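Local coordinates for protein 4-hydroxy-tetrahydrodipicolinate synthase (Aquifex aeolicus, PDB 2EHH) that probably catalyses the condensation of pyruvate with aspartate semialdehyde through a Schiff base, a step of lysine biosynthesis, as a homotetramer, at residues P12-E17 against M261-F266. Numbering follows the deposited sequence.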
loop_
_atom_site.group_PDB
_atom_site.type_symbol
_atom_site.label_atom_id
_atom_site.label_comp_id
_atom_site.label_asym_id
_atom_site.label_seq_id
_atom_site.Cartn_x
_atom_site.Cartn_y
_atom_site.Cartn_z
ATOM N N PRO A 12 -30.575 0.189 15.287
ATOM C CA PRO A 12 -31.707 0.949 14.746
ATOM C C PRO A 12 -31.847 2.310 15.421
ATOM O O PRO A 12 -31.664 2.432 16.633
ATOM C CB PRO A 12 -32.905 0.048 15.045
ATOM C CG PRO A 12 -32.314 -1.323 15.079
ATOM C CD PRO A 12 -31.025 -1.106 15.825
ATOM N N PHE A 13 -32.171 3.325 14.630
ATOM C CA PHE A 13 -32.359 4.678 15.141
ATOM C C PHE A 13 -33.737 5.188 14.730
ATOM O O PHE A 13 -34.260 4.812 13.683
ATOM C CB PHE A 13 -31.299 5.632 14.570
ATOM C CG PHE A 13 -29.918 5.414 15.116
ATOM C CD1 PHE A 13 -28.816 5.433 14.266
ATOM C CD2 PHE A 13 -29.710 5.217 16.477
ATOM C CE1 PHE A 13 -27.525 5.258 14.764
ATOM C CE2 PHE A 13 -28.424 5.043 16.986
ATOM C CZ PHE A 13 -27.329 5.063 16.126
ATOM N N LYS A 14 -34.317 6.042 15.564
ATOM C CA LYS A 14 -35.616 6.630 15.271
ATOM C C LYS A 14 -35.764 7.892 16.105
ATOM O O LYS A 14 -35.571 7.866 17.322
ATOM C CB LYS A 14 -36.748 5.657 15.603
ATOM C CG LYS A 14 -38.129 6.187 15.238
ATOM C CD LYS A 14 -39.215 5.192 15.589
ATOM C CE LYS A 14 -40.589 5.739 15.252
ATOM N NZ LYS A 14 -41.666 4.787 15.655
ATOM N N GLU A 15 -36.089 9.000 15.449
ATOM C CA GLU A 15 -36.254 10.269 16.154
ATOM C C GLU A 15 -34.924 10.664 16.788
ATOM O O GLU A 15 -34.899 11.338 17.816
ATOM C CB GLU A 15 -37.302 10.129 17.264
ATOM C CG GLU A 15 -38.505 9.267 16.911
ATOM C CD GLU A 15 -39.272 8.804 18.148
ATOM O OE1 GLU A 15 -40.234 8.019 17.997
ATOM O OE2 GLU A 15 -38.912 9.225 19.272
ATOM N N GLY A 16 -33.820 10.231 16.186
ATOM C CA GLY A 16 -32.509 10.558 16.722
ATOM C C GLY A 16 -32.158 9.806 17.997
ATOM O O GLY A 16 -31.190 10.138 18.681
ATOM N N GLU A 17 -32.936 8.781 18.316
ATOM C CA GLU A 17 -32.695 7.999 19.523
ATOM C C GLU A 17 -32.604 6.523 19.145
ATOM O O GLU A 17 -33.046 6.127 18.067
ATOM C CB GLU A 17 -33.848 8.211 20.510
ATOM C CG GLU A 17 -33.486 7.982 21.971
ATOM C CD GLU A 17 -32.729 9.155 22.586
ATOM O OE1 GLU A 17 -32.186 8.996 23.701
ATOM O OE2 GLU A 17 -32.685 10.236 21.961
ATOM N N MET A 261 -37.044 -3.642 8.662
ATOM C CA MET A 261 -36.534 -3.992 9.984
ATOM C C MET A 261 -36.068 -2.797 10.804
ATOM O O MET A 261 -35.777 -2.924 11.993
ATOM C CB MET A 261 -35.389 -4.990 9.832
ATOM C CG MET A 261 -35.716 -6.103 8.857
ATOM S SD MET A 261 -34.380 -7.274 8.686
ATOM C CE MET A 261 -34.804 -8.383 10.005
ATOM N N CYS A 262 -35.992 -1.635 10.169
ATOM C CA CYS A 262 -35.562 -0.433 10.866
ATOM C C CYS A 262 -35.825 0.794 10.022
ATOM O O CYS A 262 -36.167 0.693 8.842
ATOM C CB CYS A 262 -34.068 -0.503 11.188
ATOM S SG CYS A 262 -32.992 -0.462 9.723
ATOM N N GLU A 263 -35.669 1.956 10.642
ATOM C CA GLU A 263 -35.860 3.219 9.955
ATOM C C GLU A 263 -34.599 3.499 9.154
ATOM O O GLU A 263 -33.514 3.041 9.513
ATOM C CB GLU A 263 -36.081 4.344 10.966
ATOM C CG GLU A 263 -37.333 4.189 11.802
ATOM C CD GLU A 263 -38.585 4.122 10.953
ATOM O OE1 GLU A 263 -38.829 5.072 10.179
ATOM O OE2 GLU A 263 -39.324 3.119 11.059
ATOM N N LYS A 264 -34.751 4.241 8.064
ATOM C CA LYS A 264 -33.622 4.602 7.222
ATOM C C LYS A 264 -32.990 5.820 7.888
ATOM O O LYS A 264 -33.174 6.949 7.438
ATOM C CB LYS A 264 -34.121 4.958 5.821
ATOM C CG LYS A 264 -33.034 5.196 4.791
ATOM C CD LYS A 264 -33.667 5.473 3.439
ATOM C CE LYS A 264 -32.635 5.636 2.348
ATOM N NZ LYS A 264 -33.304 5.865 1.040
ATOM N N GLU A 265 -32.254 5.585 8.969
ATOM C CA GLU A 265 -31.634 6.677 9.707
ATOM C C GLU A 265 -30.256 6.324 10.253
ATOM O O GLU A 265 -30.093 5.330 10.960
ATOM C CB GLU A 265 -32.552 7.093 10.866
ATOM C CG GLU A 265 -32.060 8.262 11.707
ATOM C CD GLU A 265 -33.061 8.657 12.786
ATOM O OE1 GLU A 265 -34.264 8.756 12.466
ATOM O OE2 GLU A 265 -32.651 8.877 13.945
ATOM N N PHE A 266 -29.271 7.152 9.913
ATOM C CA PHE A 266 -27.901 6.978 10.378
ATOM C C PHE A 266 -27.547 8.211 11.195
ATOM O O PHE A 266 -28.331 9.150 11.293
ATOM C CB PHE A 266 -26.911 6.915 9.212
ATOM C CG PHE A 266 -27.205 5.848 8.201
ATOM C CD1 PHE A 266 -28.178 6.041 7.225
ATOM C CD2 PHE A 266 -26.481 4.659 8.203
ATOM C CE1 PHE A 266 -28.425 5.068 6.258
ATOM C CE2 PHE A 266 -26.718 3.682 7.242
ATOM C CZ PHE A 266 -27.692 3.887 6.268
HETATM O O HOH W 1 -31.919 3.176 11.734
HETATM O O HOH W 2 -35.102 2.304 13.398
#
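The ring of Phe13 turns its edge to the chain of 261-266: the backbone oxygen of Glu265 lies in the ring plane, 3.5 Å from CD1, where the slightly positive C-H rim suits an oxygen, and Phe266 CA sits near the same plane. The Phe13 side chain also touches Glu46, Leu50 and, on helix 250-258, Lys253, a buried setting that suits a large apolar residue. Phe13 belongs to a small β-hairpin following the first strand of the TIM barrel, closed by a type I' turn from Lys14 to Glu17, and the contact ties this hairpin to the loop after helix 250-258. Glycine suits the third position of the turn, where phi is positive (73°). The backbones do not pair directly; water mediates. One water accepts from Phe13 N and lies within hydrogen-bonding distance of both Glu263 O and Glu265 O, while a second donates to Phe13 O and accepts from Glu263 N at 2.8 Å. At the hairpin's base Pro12 CB packs on Cys262 CB (4.1 Å), compact groups for a buried spot. On the exposed side the aliphatic parts of Lys14 and Glu263 cross at an angle, CG to CG; their opposite charges, NZ and OE2, stay 5.4 Å apart and probably attract only mildly. Glu265 has the length to span the gap: with CG anti to the backbone N (chi1 -178°) and the chain extended, it passes alongside Phe13 CB to the turn. There its OE2 receives Gly16 N at 2.9 Å through the syn lone pair, a hydrogen bond that is clearly bent, with an angle of 138° at the hydrogen.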